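Local coordinates for protein molinate hydrolase (Gulosibacter molinativorax, PDB 4WGX) that hydrolyses the synthetic thiocarbamate herbicide molinate and belongs to the metal-binding amidohydrolase family, with a TIM-barrel fold, at residues Gly61-Asn66 with Thr109-Trp114; Ala211-Leu216 with His251-Glu256; His271-Gly276 with Ser295-Thr300; Pro299-Gln304 with Leu359-Trp364. All coordinates share one frame; numbering follows the deposited sequence.

Contact 1: Gly61-Asn66 with Thr109-Trp114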
loop_
_atom_site.group_PDB
_atom_site.type_symbol
_atom_site.label_atom_id
_atom_site.label_comp_id
_atom_site.label_asym_id
_atom_site.label_seq_id
_atom_site.Cartn_x
_atom_site.Cartn_y
_atom_site.Cartn_z
ATOM N N GLY A 61 -27.917 37.133 12.315
ATOM C CA GLY A 61 -27.747 35.704 12.229
ATOM C C GLY A 61 -26.382 35.432 11.641
ATOM O O GLY A 61 -25.957 36.117 10.713
ATOM N N LEU A 62 -25.684 34.453 12.195
ATOM C CA LEU A 62 -24.320 34.166 11.788
ATOM C C LEU A 62 -24.289 33.519 10.413
ATOM O O LEU A 62 -25.235 32.855 10.008
ATOM C CB LEU A 62 -23.648 33.289 12.841
ATOM C CG LEU A 62 -23.672 33.951 14.221
ATOM C CD1 LEU A 62 -22.973 33.105 15.258
ATOM C CD2 LEU A 62 -23.064 35.334 14.197
ATOM N N VAL A 63 -23.193 33.748 9.699
ATOM C CA VAL A 63 -23.048 33.331 8.313
ATOM C C VAL A 63 -21.708 32.619 8.140
ATOM O O VAL A 63 -20.668 33.149 8.527
ATOM C CB VAL A 63 -23.144 34.547 7.366
ATOM C CG1 VAL A 63 -23.102 34.106 5.928
ATOM C CG2 VAL A 63 -24.423 35.332 7.631
ATOM N N ASN A 64 -21.739 31.413 7.573
ATOM C CA ASN A 64 -20.523 30.646 7.320
ATOM C C ASN A 64 -20.283 30.578 5.830
ATOM O O ASN A 64 -21.079 30.009 5.099
ATOM C CB ASN A 64 -20.624 29.238 7.905
ATOM C CG ASN A 64 -19.276 28.533 7.983
ATOM O OD1 ASN A 64 -18.459 28.611 7.069
ATOM N ND2 ASN A 64 -19.041 27.853 9.089
ATOM N N GLY A 65 -19.165 31.147 5.398
ATOM C CA GLY A 65 -18.837 31.244 3.993
ATOM C C GLY A 65 -18.302 29.992 3.321
ATOM O O GLY A 65 -18.053 30.005 2.117
ATOM N N ASN A 66 -18.134 28.908 4.077
ATOM C CA ASN A 66 -17.646 27.655 3.505
ATOM C C ASN A 66 -17.851 26.437 4.409
ATOM O O ASN A 66 -17.113 26.232 5.367
ATOM C CB ASN A 66 -16.162 27.784 3.168
ATOM C CG ASN A 66 -15.598 26.548 2.520
ATOM O OD1 ASN A 66 -16.317 25.790 1.887
ATOM N ND2 ASN A 66 -14.300 26.346 2.665
ATOM N N THR A 109 -27.394 31.246 7.803
ATOM C CA THR A 109 -27.057 31.107 6.392
ATOM C C THR A 109 -25.721 30.367 6.223
ATOM O O THR A 109 -24.714 30.742 6.806
ATOM C CB THR A 109 -26.982 32.483 5.703
ATOM O OG1 THR A 109 -28.171 33.221 5.990
ATOM C CG2 THR A 109 -26.863 32.330 4.210
ATOM N N VAL A 110 -25.724 29.309 5.424
ATOM C CA VAL A 110 -24.496 28.600 5.097
ATOM C C VAL A 110 -24.285 28.574 3.588
ATOM O O VAL A 110 -25.234 28.488 2.792
ATOM C CB VAL A 110 -24.482 27.147 5.645
ATOM C CG1 VAL A 110 -24.438 27.149 7.155
ATOM C CG2 VAL A 110 -25.653 26.361 5.136
ATOM N N PHE A 111 -23.016 28.691 3.224
ATOM C CA PHE A 111 -22.578 28.612 1.846
ATOM C C PHE A 111 -21.757 27.332 1.700
ATOM O O PHE A 111 -20.710 27.174 2.318
ATOM C CB PHE A 111 -21.788 29.867 1.462
ATOM C CG PHE A 111 -22.624 31.118 1.437
ATOM C CD1 PHE A 111 -23.334 31.472 0.310
ATOM C CD2 PHE A 111 -22.713 31.930 2.544
ATOM C CE1 PHE A 111 -24.097 32.605 0.289
ATOM C CE2 PHE A 111 -23.487 33.069 2.522
ATOM C CZ PHE A 111 -24.174 33.402 1.399
ATOM N N ASP A 112 -22.266 26.410 0.898
ATOM C CA ASP A 112 -21.673 25.100 0.741
ATOM C C ASP A 112 -20.901 25.078 -0.561
ATOM O O ASP A 112 -21.496 25.147 -1.624
ATOM C CB ASP A 112 -22.760 24.011 0.777
ATOM C CG ASP A 112 -22.198 22.589 0.629
ATOM O OD1 ASP A 112 -21.306 22.370 -0.203
ATOM O OD2 ASP A 112 -22.668 21.685 1.342
ATOM N N THR A 113 -19.578 24.958 -0.477
ATOM C CA THR A 113 -18.732 25.130 -1.657
ATOM C C THR A 113 -18.276 23.819 -2.279
ATOM O O THR A 113 -17.535 23.826 -3.243
ATOM C CB THR A 113 -17.485 25.967 -1.341
ATOM O OG1 THR A 113 -16.595 25.229 -0.506
ATOM C CG2 THR A 113 -17.876 27.247 -0.650
ATOM N N TRP A 114 -18.716 22.699 -1.730
ATOM C CA TRP A 114 -18.503 21.409 -2.379
ATOM C C TRP A 114 -19.446 20.380 -1.804
ATOM O O TRP A 114 -19.456 20.141 -0.608
ATOM C CB TRP A 114 -17.061 20.913 -2.229
ATOM C CG TRP A 114 -16.856 19.604 -2.896
ATOM C CD1 TRP A 114 -16.717 19.386 -4.224
ATOM C CD2 TRP A 114 -16.796 18.319 -2.274
ATOM N NE1 TRP A 114 -16.563 18.050 -4.475
ATOM C CE2 TRP A 114 -16.613 17.371 -3.289
ATOM C CE3 TRP A 114 -16.882 17.879 -0.952
ATOM C CZ2 TRP A 114 -16.507 16.012 -3.033
ATOM C CZ3 TRP A 114 -16.778 16.527 -0.695
ATOM C CH2 TRP A 114 -16.581 15.611 -1.729
#
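Thr109 joins Val63 and the residues beside it in a pair of neighbouring parallel strands of the amidohydrolase barrel, strands 57-64 and 107-112. Its N reaches Leu62 O in a weak bond, while its carbonyl O takes Asn64 N at 3.1 Å; OG1 turns elsewhere, to Arg136. Val110 stands beside Asn64 on the next rung, CG1 loosely against Asn64 CB; Asn64 ND2 is held by Asp369, and OD1 accepts Asn66 N in an Asx turn. Phe111 N closes the ladder on Asn64 O at 3.0 Å. The Phe111 ring presents an edge to Val63, CE2 lying 3.6 Å from Val63 CG1, while Tyr399 stacks on the ring. After Asp112, the strand gives way to loop and Thr113 turns back toward Asn66. Asn66 sits two residues before His68, an arrangement recalling the HxH motif at the end of the first barrel strand in this superfamily, here with asparagine first. With chi1 at 70°, Thr113 OG1 is set between its own N and carbonyl carbon, and it donates to Asn66 OD1 in a very short bond whose exact length is doubtful; Lys209 NZ bonds the same hydroxyl. On the same residue, the methyl CG2 lies 3.9 Å from Gly65 O.

Contact 2: Ala211-Leu216 with His251-Glu256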
loop_
_atom_site.group_PDB
_atom_site.type_symbol
_atom_site.label_atom_id
_atom_site.label_comp_id
_atom_site.label_asym_id
_atom_site.label_seq_id
_atom_site.Cartn_x
_atom_site.Cartn_y
_atom_site.Cartn_z
ATOM N N ALA A 211 -11.483 24.864 -9.454
ATOM C CA ALA A 211 -10.199 24.386 -8.958
ATOM C C ALA A 211 -9.080 24.996 -9.776
ATOM O O ALA A 211 -8.653 24.408 -10.748
ATOM C CB ALA A 211 -10.131 22.874 -9.023
ATOM N N VAL A 212 -8.617 26.180 -9.396
ATOM C CA VAL A 212 -7.545 26.838 -10.127
ATOM C C VAL A 212 -6.290 25.983 -10.024
ATOM O O VAL A 212 -5.605 25.735 -11.011
ATOM C CB VAL A 212 -7.268 28.253 -9.597
ATOM C CG1 VAL A 212 -6.060 28.860 -10.281
ATOM C CG2 VAL A 212 -8.477 29.139 -9.796
ATOM N N THR A 213 -6.011 25.529 -8.813
ATOM C CA THR A 213 -4.928 24.599 -8.583
ATOM C C THR A 213 -5.465 23.222 -8.224
ATOM O O THR A 213 -6.668 23.001 -8.138
ATOM C CB THR A 213 -3.994 25.087 -7.478
ATOM O OG1 THR A 213 -4.721 25.198 -6.258
ATOM C CG2 THR A 213 -3.404 26.431 -7.835
ATOM N N ASP A 214 -4.543 22.298 -8.028
ATOM C CA ASP A 214 -4.871 20.914 -7.760
ATOM C C ASP A 214 -5.430 20.703 -6.372
ATOM O O ASP A 214 -5.379 21.567 -5.511
ATOM C CB ASP A 214 -3.624 20.053 -7.918
ATOM C CG ASP A 214 -2.623 20.328 -6.843
ATOM O OD1 ASP A 214 -1.902 21.332 -6.964
ATOM O OD2 ASP A 214 -2.610 19.577 -5.852
ATOM N N HIS A 215 -5.925 19.499 -6.162
ATOM C CA HIS A 215 -6.396 19.062 -4.869
ATOM C C HIS A 215 -5.647 17.775 -4.460
ATOM O O HIS A 215 -6.241 16.827 -3.958
ATOM C CB HIS A 215 -7.908 18.857 -4.940
ATOM C CG HIS A 215 -8.563 18.690 -3.616
ATOM N ND1 HIS A 215 -8.707 17.462 -3.012
ATOM C CD2 HIS A 215 -9.145 19.588 -2.794
ATOM C CE1 HIS A 215 -9.330 17.615 -1.859
ATOM N NE2 HIS A 215 -9.609 18.894 -1.709
ATOM N N LEU A 216 -4.333 17.753 -4.671
ATOM C CA LEU A 216 -3.535 16.545 -4.435
ATOM C C LEU A 216 -2.698 16.576 -3.160
ATOM O O LEU A 216 -1.778 15.783 -3.012
ATOM C CB LEU A 216 -2.602 16.294 -5.616
ATOM C CG LEU A 216 -3.252 15.999 -6.955
ATOM C CD1 LEU A 216 -2.206 15.909 -8.041
ATOM C CD2 LEU A 216 -4.035 14.717 -6.865
ATOM N N HIS A 251 -10.525 27.816 -5.780
ATOM C CA HIS A 251 -9.697 26.992 -4.914
ATOM C C HIS A 251 -8.249 27.167 -5.357
ATOM O O HIS A 251 -7.918 26.889 -6.493
ATOM C CB HIS A 251 -10.140 25.531 -4.991
ATOM C CG HIS A 251 -9.127 24.549 -4.497
ATOM N ND1 HIS A 251 -9.060 24.143 -3.180
ATOM C CD2 HIS A 251 -8.156 23.864 -5.147
ATOM C CE1 HIS A 251 -8.092 23.258 -3.043
ATOM N NE2 HIS A 251 -7.528 23.072 -4.219
ATOM N N THR A 252 -7.401 27.648 -4.455
ATOM C CA THR A 252 -5.985 27.840 -4.730
ATOM C C THR A 252 -5.131 27.300 -3.600
ATOM O O THR A 252 -5.541 27.315 -2.451
ATOM C CB THR A 252 -5.627 29.337 -4.953
ATOM O OG1 THR A 252 -5.938 30.105 -3.789
ATOM C CG2 THR A 252 -6.362 29.895 -6.133
ATOM N N THR A 253 -3.928 26.855 -3.943
ATOM C CA THR A 253 -3.004 26.239 -2.993
ATOM C C THR A 253 -1.563 26.639 -3.287
ATOM O O THR A 253 -0.639 25.989 -2.830
ATOM C CB THR A 253 -3.097 24.698 -3.016
ATOM O OG1 THR A 253 -2.802 24.216 -4.329
ATOM C CG2 THR A 253 -4.481 24.227 -2.605
ATOM N N SER A 254 -1.381 27.700 -4.068
ATOM C CA SER A 254 -0.054 28.235 -4.371
ATOM C C SER A 254 -0.119 29.751 -4.501
ATOM O O SER A 254 -1.188 30.318 -4.696
ATOM C CB SER A 254 0.515 27.628 -5.654
ATOM O OG SER A 254 -0.209 28.037 -6.790
ATOM N N LEU A 255 1.031 30.403 -4.385
ATOM C CA LEU A 255 1.118 31.842 -4.582
ATOM C C LEU A 255 0.633 32.249 -5.969
ATOM O O LEU A 255 -0.067 33.259 -6.141
ATOM C CB LEU A 255 2.550 32.316 -4.380
ATOM C CG LEU A 255 3.119 32.169 -2.974
ATOM C CD1 LEU A 255 4.593 32.555 -2.960
ATOM C CD2 LEU A 255 2.351 33.007 -2.000
ATOM N N GLU A 256 1.001 31.452 -6.960
ATOM C CA GLU A 256 0.668 31.765 -8.333
ATOM C C GLU A 256 -0.804 31.495 -8.622
ATOM O O GLU A 256 -1.415 32.191 -9.430
ATOM C CB GLU A 256 1.565 30.976 -9.288
ATOM C CG GLU A 256 2.935 31.610 -9.505
ATOM C CD GLU A 256 2.845 33.066 -9.951
ATOM O OE1 GLU A 256 2.523 33.313 -11.127
ATOM O OE2 GLU A 256 3.094 33.956 -9.118
HETATM O O HOH W 1 -1.962 21.752 -4.157
#
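Ala211 and His251 form a parallel bridge, CA to CA 4.8 Å, and just beyond it both chains leave the sheet, with His251 O receiving Thr213 N at 3.3 Å and, weakly, Val212 N. These are the C-terminal ends of adjacent strands 208-211 and 248-251, the rim where TIM barrels of the amidohydrolase family carry their metal ligands, and His251 is a zinc ligand in this protein, although no zinc is bound to this chain. Its chi1 of 162° turns the ring away from its own backbone N and carries NE2 across to the neighbouring loop. There NE2 donates to Asp214 O at 2.9 Å; the oxygen lies in the ring plane, but the N-H comes in from above the plane of the carbonyl. His215 CD2 lies 3.8 Å from His251 CE1, the two rings set obliquely, and His215 is itself steadied through ND1 by Asp153 O. Without the His251 imidazole, as with an alanine here, the zinc site is likely to lose a ligand and Asp214 O its donor, with a gap beside His215 CD2. Further out, Thr213 carries the contact: its OG1 and Thr253 OG1 share a hydrogen bond of 2.9 Å, and its methyl CG2 touches Ser254 OG, which caps the following helix through Gly257 N. Asp214 OD1 is held by Tyr226 N, whereas OD2 accepts Leu216 N in an Asx turn. A water ties the two loops together, 2.6 Å from Thr253 OG1 and weakly bonded to Asp214 OD2.

Contact 3: His271-Gly276 with Ser295-Thr300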
loop_
_atom_site.group_PDB
_atom_site.type_symbol
_atom_site.label_atom_id
_atom_site.label_comp_id
_atom_site.label_asym_id
_atom_site.label_seq_id
_atom_site.Cartn_x
_atom_site.Cartn_y
_atom_site.Cartn_z
ATOM N N HIS A 271 -9.571 29.409 1.129
ATOM C CA HIS A 271 -8.261 29.360 1.780
ATOM C C HIS A 271 -7.137 30.000 0.961
ATOM O O HIS A 271 -6.189 29.341 0.541
ATOM C CB HIS A 271 -7.885 27.917 2.176
ATOM C CG HIS A 271 -8.129 26.882 1.126
ATOM N ND1 HIS A 271 -7.463 26.866 -0.083
ATOM C CD2 HIS A 271 -8.914 25.781 1.137
ATOM C CE1 HIS A 271 -7.865 25.822 -0.785
ATOM N NE2 HIS A 271 -8.742 25.147 -0.070
ATOM N N ALA A 272 -7.263 31.313 0.797
ATOM C CA ALA A 272 -6.317 32.166 0.086
ATOM C C ALA A 272 -4.902 32.161 0.666
ATOM O O ALA A 272 -3.948 32.422 -0.050
ATOM C CB ALA A 272 -6.861 33.597 0.069
ATOM N N THR A 273 -4.780 31.904 1.965
ATOM C CA THR A 273 -3.486 31.900 2.650
ATOM C C THR A 273 -2.821 30.512 2.669
ATOM O O THR A 273 -1.789 30.310 3.302
ATOM C CB THR A 273 -3.636 32.402 4.090
ATOM O OG1 THR A 273 -4.662 31.662 4.749
ATOM C CG2 THR A 273 -3.988 33.870 4.096
ATOM N N MET A 274 -3.436 29.560 1.985
ATOM C CA MET A 274 -2.838 28.252 1.756
ATOM C C MET A 274 -1.994 28.340 0.490
ATOM O O MET A 274 -2.524 28.259 -0.612
ATOM C CB MET A 274 -3.928 27.184 1.614
ATOM C CG MET A 274 -3.772 25.962 2.475
ATOM S SD MET A 274 -3.757 24.512 1.422
ATOM C CE MET A 274 -2.086 24.676 0.784
ATOM N N THR A 275 -0.685 28.510 0.642
ATOM C CA THR A 275 0.166 28.857 -0.495
ATOM C C THR A 275 1.457 28.047 -0.578
ATOM O O THR A 275 2.524 28.596 -0.794
ATOM C CB THR A 275 0.521 30.342 -0.447
ATOM O OG1 THR A 275 1.139 30.638 0.806
ATOM C CG2 THR A 275 -0.731 31.190 -0.584
ATOM N N GLY A 276 1.344 26.736 -0.422
ATOM C CA GLY A 276 2.471 25.836 -0.588
ATOM C C GLY A 276 3.611 26.065 0.378
ATOM O O GLY A 276 4.751 25.744 0.092
ATOM N N SER A 295 -11.026 37.476 0.656
ATOM C CA SER A 295 -10.272 36.251 0.904
ATOM C C SER A 295 -10.887 35.503 2.065
ATOM O O SER A 295 -11.077 36.062 3.136
ATOM C CB SER A 295 -8.802 36.546 1.221
ATOM O OG SER A 295 -8.157 37.204 0.157
ATOM N N GLU A 296 -11.217 34.244 1.842
ATOM C CA GLU A 296 -11.560 33.358 2.934
ATOM C C GLU A 296 -10.252 32.724 3.397
ATOM O O GLU A 296 -9.388 32.406 2.589
ATOM C CB GLU A 296 -12.596 32.320 2.499
ATOM C CG GLU A 296 -13.059 31.387 3.604
ATOM C CD GLU A 296 -12.314 30.052 3.615
ATOM O OE1 GLU A 296 -11.189 29.964 3.083
ATOM O OE2 GLU A 296 -12.865 29.081 4.148
ATOM N N VAL A 297 -10.090 32.597 4.702
ATOM C CA VAL A 297 -8.921 31.943 5.257
ATOM C C VAL A 297 -9.393 30.954 6.300
ATOM O O VAL A 297 -10.452 31.136 6.877
ATOM C CB VAL A 297 -7.941 32.945 5.871
ATOM C CG1 VAL A 297 -7.560 34.005 4.855
ATOM C CG2 VAL A 297 -8.542 33.594 7.095
ATOM N N GLN A 298 -8.611 29.905 6.523
ATOM C CA GLN A 298 -8.991 28.832 7.430
ATOM C C GLN A 298 -7.867 28.577 8.417
ATOM O O GLN A 298 -6.987 27.778 8.154
ATOM C CB GLN A 298 -9.328 27.567 6.637
ATOM C CG GLN A 298 -10.538 27.773 5.740
ATOM C CD GLN A 298 -10.903 26.592 4.868
ATOM O OE1 GLN A 298 -11.804 26.688 4.046
ATOM N NE2 GLN A 298 -10.220 25.480 5.038
ATOM N N PRO A 299 -7.884 29.283 9.553
ATOM C CA PRO A 299 -6.808 29.225 10.542
ATOM C C PRO A 299 -6.998 28.148 11.590
ATOM O O PRO A 299 -8.074 27.579 11.699
ATOM C CB PRO A 299 -6.889 30.598 11.193
ATOM C CG PRO A 299 -8.350 30.848 11.232
ATOM C CD PRO A 299 -8.875 30.312 9.919
ATOM N N THR A 300 -5.959 27.905 12.372
ATOM C CA THR A 300 -6.054 27.060 13.552
ATOM C C THR A 300 -5.779 27.899 14.775
ATOM O O THR A 300 -5.054 28.874 14.699
ATOM C CB THR A 300 -5.057 25.897 13.509
ATOM O OG1 THR A 300 -3.785 26.379 13.077
ATOM C CG2 THR A 300 -5.537 24.826 12.565
HETATM O O HOH W 2 -6.368 29.514 4.615
#
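Glu296 reaches His271 by running its side chain out with CG opposite the backbone N (chi1 -177°) and then bending sharply at chi2, -97°, which turns the acid group toward the chain beyond strand 268-270. OE1 there accepts His271 N at 2.6 Å, met nearly along the C-O axis. The main chain of Glu296 grips the next residue as well: Ala272 N gives a nearly straight bond of 3.0 Å to Glu296 O. One residue thus fixes two successive N-H groups, acid and carbonyl together, and probably helps to hold the positive-phi backbone of His271 at the start of a type I turn closed by Met274 N on His271 O. The His271 imidazole is tucked at chi1 45°, and Gln298 NE2 sits at its edge, 4.1 Å from CD2, with amide and ring planes almost perpendicular; Asp342 OD2 holds that amide nitrogen. Apolar contacts fill the flank. Ala272 CB lies against Ser295 CB, and the Thr273 methyl CG2 meets Val297 CG1, each pair 3.7 Å apart. Thr273 OG1, bonded to Asp327, also receives a water at 2.7 Å that in turn accepts Gln298 N, which bridges the turn to the strand. Glu296 is thus well placed to position His271 from the second shell, with Gln298 beside the ring. His271 binds zinc in this protein, though none is bound to this chain, and a histidine placed where a strand of the barrel ends is characteristic of the amidohydrolase active site.

Contact 4: Pro299-Gln304 with Leu359-Trp364. With CO (cobalt (II) ion), chain G.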
loop_
_atom_site.group_PDB
_atom_site.type_symbol
_atom_site.label_atom_id
_atom_site.label_comp_id
_atom_site.label_asym_id
_atom_site.label_seq_id
_atom_site.Cartn_x
_atom_site.Cartn_y
_atom_site.Cartn_z
ATOM N N PRO A 299 -7.884 29.283 9.553
ATOM C CA PRO A 299 -6.808 29.225 10.542
ATOM C C PRO A 299 -6.998 28.148 11.590
ATOM O O PRO A 299 -8.074 27.579 11.699
ATOM C CB PRO A 299 -6.889 30.598 11.193
ATOM C CG PRO A 299 -8.350 30.848 11.232
ATOM C CD PRO A 299 -8.875 30.312 9.919
ATOM N N THR A 300 -5.959 27.905 12.372
ATOM C CA THR A 300 -6.054 27.060 13.552
ATOM C C THR A 300 -5.779 27.899 14.775
ATOM O O THR A 300 -5.054 28.874 14.699
ATOM C CB THR A 300 -5.057 25.897 13.509
ATOM O OG1 THR A 300 -3.785 26.379 13.077
ATOM C CG2 THR A 300 -5.537 24.826 12.565
ATOM N N THR A 301 -6.374 27.528 15.899
ATOM C CA THR A 301 -6.020 28.144 17.161
ATOM C C THR A 301 -4.608 27.751 17.562
ATOM O O THR A 301 -4.038 26.778 17.059
ATOM C CB THR A 301 -6.972 27.746 18.290
ATOM O OG1 THR A 301 -6.933 26.329 18.466
ATOM C CG2 THR A 301 -8.379 28.180 17.985
ATOM N N ILE A 302 -4.056 28.532 18.475
ATOM C CA ILE A 302 -2.763 28.245 19.078
ATOM C C ILE A 302 -2.717 26.805 19.613
ATOM O O ILE A 302 -1.777 26.047 19.334
ATOM C CB ILE A 302 -2.482 29.273 20.203
ATOM C CG1 ILE A 302 -2.223 30.654 19.588
ATOM C CG2 ILE A 302 -1.314 28.853 21.075
ATOM C CD1 ILE A 302 -2.294 31.799 20.575
ATOM N N ALA A 303 -3.760 26.436 20.352
ATOM C CA ALA A 303 -3.873 25.118 20.972
ATOM C C ALA A 303 -4.004 23.967 19.969
ATOM O O ALA A 303 -3.298 22.971 20.066
ATOM C CB ALA A 303 -5.045 25.101 21.908
ATOM N N GLN A 304 -4.916 24.090 19.018
ATOM C CA GLN A 304 -5.092 23.048 18.012
ATOM C C GLN A 304 -3.815 22.867 17.216
ATOM O O GLN A 304 -3.387 21.738 16.990
ATOM C CB GLN A 304 -6.262 23.382 17.083
ATOM C CG GLN A 304 -6.404 22.502 15.832
ATOM C CD GLN A 304 -6.744 21.050 16.124
ATOM O OE1 GLN A 304 -6.427 20.171 15.335
ATOM N NE2 GLN A 304 -7.411 20.799 17.237
ATOM N N LEU A 359 -9.810 16.912 19.287
ATOM C CA LEU A 359 -11.166 17.453 19.347
ATOM C C LEU A 359 -11.235 18.879 19.877
ATOM O O LEU A 359 -12.128 19.625 19.504
ATOM C CB LEU A 359 -12.049 16.555 20.210
ATOM C CG LEU A 359 -12.390 15.213 19.581
ATOM C CD1 LEU A 359 -12.814 14.190 20.629
ATOM C CD2 LEU A 359 -13.480 15.399 18.564
ATOM N N HIS A 360 -10.314 19.251 20.756
ATOM C CA HIS A 360 -10.327 20.584 21.338
ATOM C C HIS A 360 -9.982 21.665 20.315
ATOM O O HIS A 360 -8.878 21.700 19.793
ATOM C CB HIS A 360 -9.354 20.680 22.503
ATOM C CG HIS A 360 -9.521 21.922 23.319
ATOM N ND1 HIS A 360 -8.459 22.662 23.777
ATOM C CD2 HIS A 360 -10.639 22.550 23.754
ATOM C CE1 HIS A 360 -8.912 23.698 24.463
ATOM N NE2 HIS A 360 -10.226 23.653 24.468
ATOM N N GLU A 361 -10.931 22.558 20.065
ATOM C CA GLU A 361 -10.750 23.642 19.113
ATOM C C GLU A 361 -10.428 23.064 17.738
ATOM O O GLU A 361 -9.625 23.601 16.989
ATOM C CB GLU A 361 -9.674 24.605 19.615
ATOM C CG GLU A 361 -10.158 25.420 20.790
ATOM C CD GLU A 361 -9.064 26.211 21.478
ATOM O OE1 GLU A 361 -7.976 26.375 20.890
ATOM O OE2 GLU A 361 -9.287 26.669 22.613
ATOM N N ARG A 362 -11.075 21.941 17.438
ATOM C CA ARG A 362 -11.044 21.338 16.113
ATOM C C ARG A 362 -11.734 22.266 15.111
ATOM O O ARG A 362 -12.863 22.684 15.338
ATOM C CB ARG A 362 -11.722 19.964 16.144
ATOM C CG ARG A 362 -11.804 19.242 14.811
ATOM C CD ARG A 362 -12.218 17.777 14.981
ATOM N NE ARG A 362 -12.363 17.095 13.698
ATOM C CZ ARG A 362 -13.478 17.073 12.977
ATOM N NH1 ARG A 362 -14.568 17.690 13.403
ATOM N NH2 ARG A 362 -13.503 16.436 11.819
ATOM N N PRO A 363 -11.056 22.596 14.000
ATOM C CA PRO A 363 -11.611 23.598 13.083
ATOM C C PRO A 363 -12.766 23.124 12.205
ATOM O O PRO A 363 -13.465 23.972 11.665
ATOM C CB PRO A 363 -10.416 23.984 12.203
ATOM C CG PRO A 363 -9.349 23.035 12.472
ATOM C CD PRO A 363 -9.636 22.315 13.740
ATOM N N TRP A 364 -12.968 21.819 12.084
ATOM C CA TRP A 364 -13.905 21.266 11.112
ATOM C C TRP A 364 -15.158 20.694 11.767
ATOM O O TRP A 364 -15.931 19.990 11.131
ATOM C CB TRP A 364 -13.213 20.182 10.290
ATOM C CG TRP A 364 -11.950 20.649 9.672
ATOM C CD1 TRP A 364 -11.824 21.526 8.646
ATOM C CD2 TRP A 364 -10.625 20.269 10.037
ATOM N NE1 TRP A 364 -10.507 21.724 8.348
ATOM C CE2 TRP A 364 -9.747 20.964 9.191
ATOM C CE3 TRP A 364 -10.094 19.410 10.997
ATOM C CZ2 TRP A 364 -8.372 20.820 9.268
ATOM C CZ3 TRP A 364 -8.730 19.276 11.081
ATOM C CH2 TRP A 364 -7.883 19.975 10.222
HETATM CO CO CO G . -11.957 25.047 24.952
HETATM O O HOH W 3 -8.328 25.510 15.434
HETATM O O HOH W 4 -5.943 28.268 21.582
HETATM O O HOH W 5 -13.032 25.443 26.473
HETATM O O HOH W 6 -12.719 27.341 24.154
HETATM O O HOH W 7 -10.171 25.892 26.501
HETATM O O HOH W 8 -13.756 25.016 23.929
#
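Thr300 leads in, its CG2 lying loosely against Pro363 CG at 4.2 Å, just before the chain turns into helix 302-310. What follows is a classic helix N-cap, here clasped by the type II turn Leu359-Arg362. Thr301 N reaches Glu361 O through a bridging water. The side chain of Thr301, its chi1 near 60°, lets OG1 work in two directions: it accepts Gln304 N at 3.1 Å, capping the helix, and donates to Glu361 OE1 at 2.6 Å on the oxygen's anti lone pair. Were Thr301 replaced by a valine, the loss of the hydroxyl would probably leave Gln304 N without its cap and Glu361 OE1 with one donor fewer, and so less firmly placed. Ala303 presses CB to within 3.4 Å of the same OE1, and a second water links Ala303 N to it. The other carboxylate oxygen, OE2, is bound by Gln375 NE2. Gln304 then spans the back of the turn: CG packs 3.9 Å from Pro363 CD, and NE2 makes weak bonds to His360 O and Glu358 O. At the turn, exposed His360 binds a cobalt ion, well away from the zinc ligands His251 and His271. Glu361 CG lies over the centre of one face of the His360 ring, whose NE2 holds the metal at 2.3 Å alongside four waters.

The first three contacts lie on or just beyond barrel strands, and they follow one another along the chain from strand 57-64 to strand 295-297. Contacts 2 and 3 are close neighbours, centres 11 Å apart, and bring the zinc ligands His251 and His271 together, rings nearly perpendicular, with a weak hydrogen bond from His271 ND1 to Thr252 O. Contact 1, about 16 Å from contact 3 between centres, reaches it through Asn66, whose ND2 bonds weakly to Gln298 OE1. Contact 4 shares Pro299 and Thr300 with contact 3 and continues the chain from strand 295-297 into helix 302-310. The zinc ligands thus belong to contacts 2 and 3, with contact 1 joined to them through Asn66.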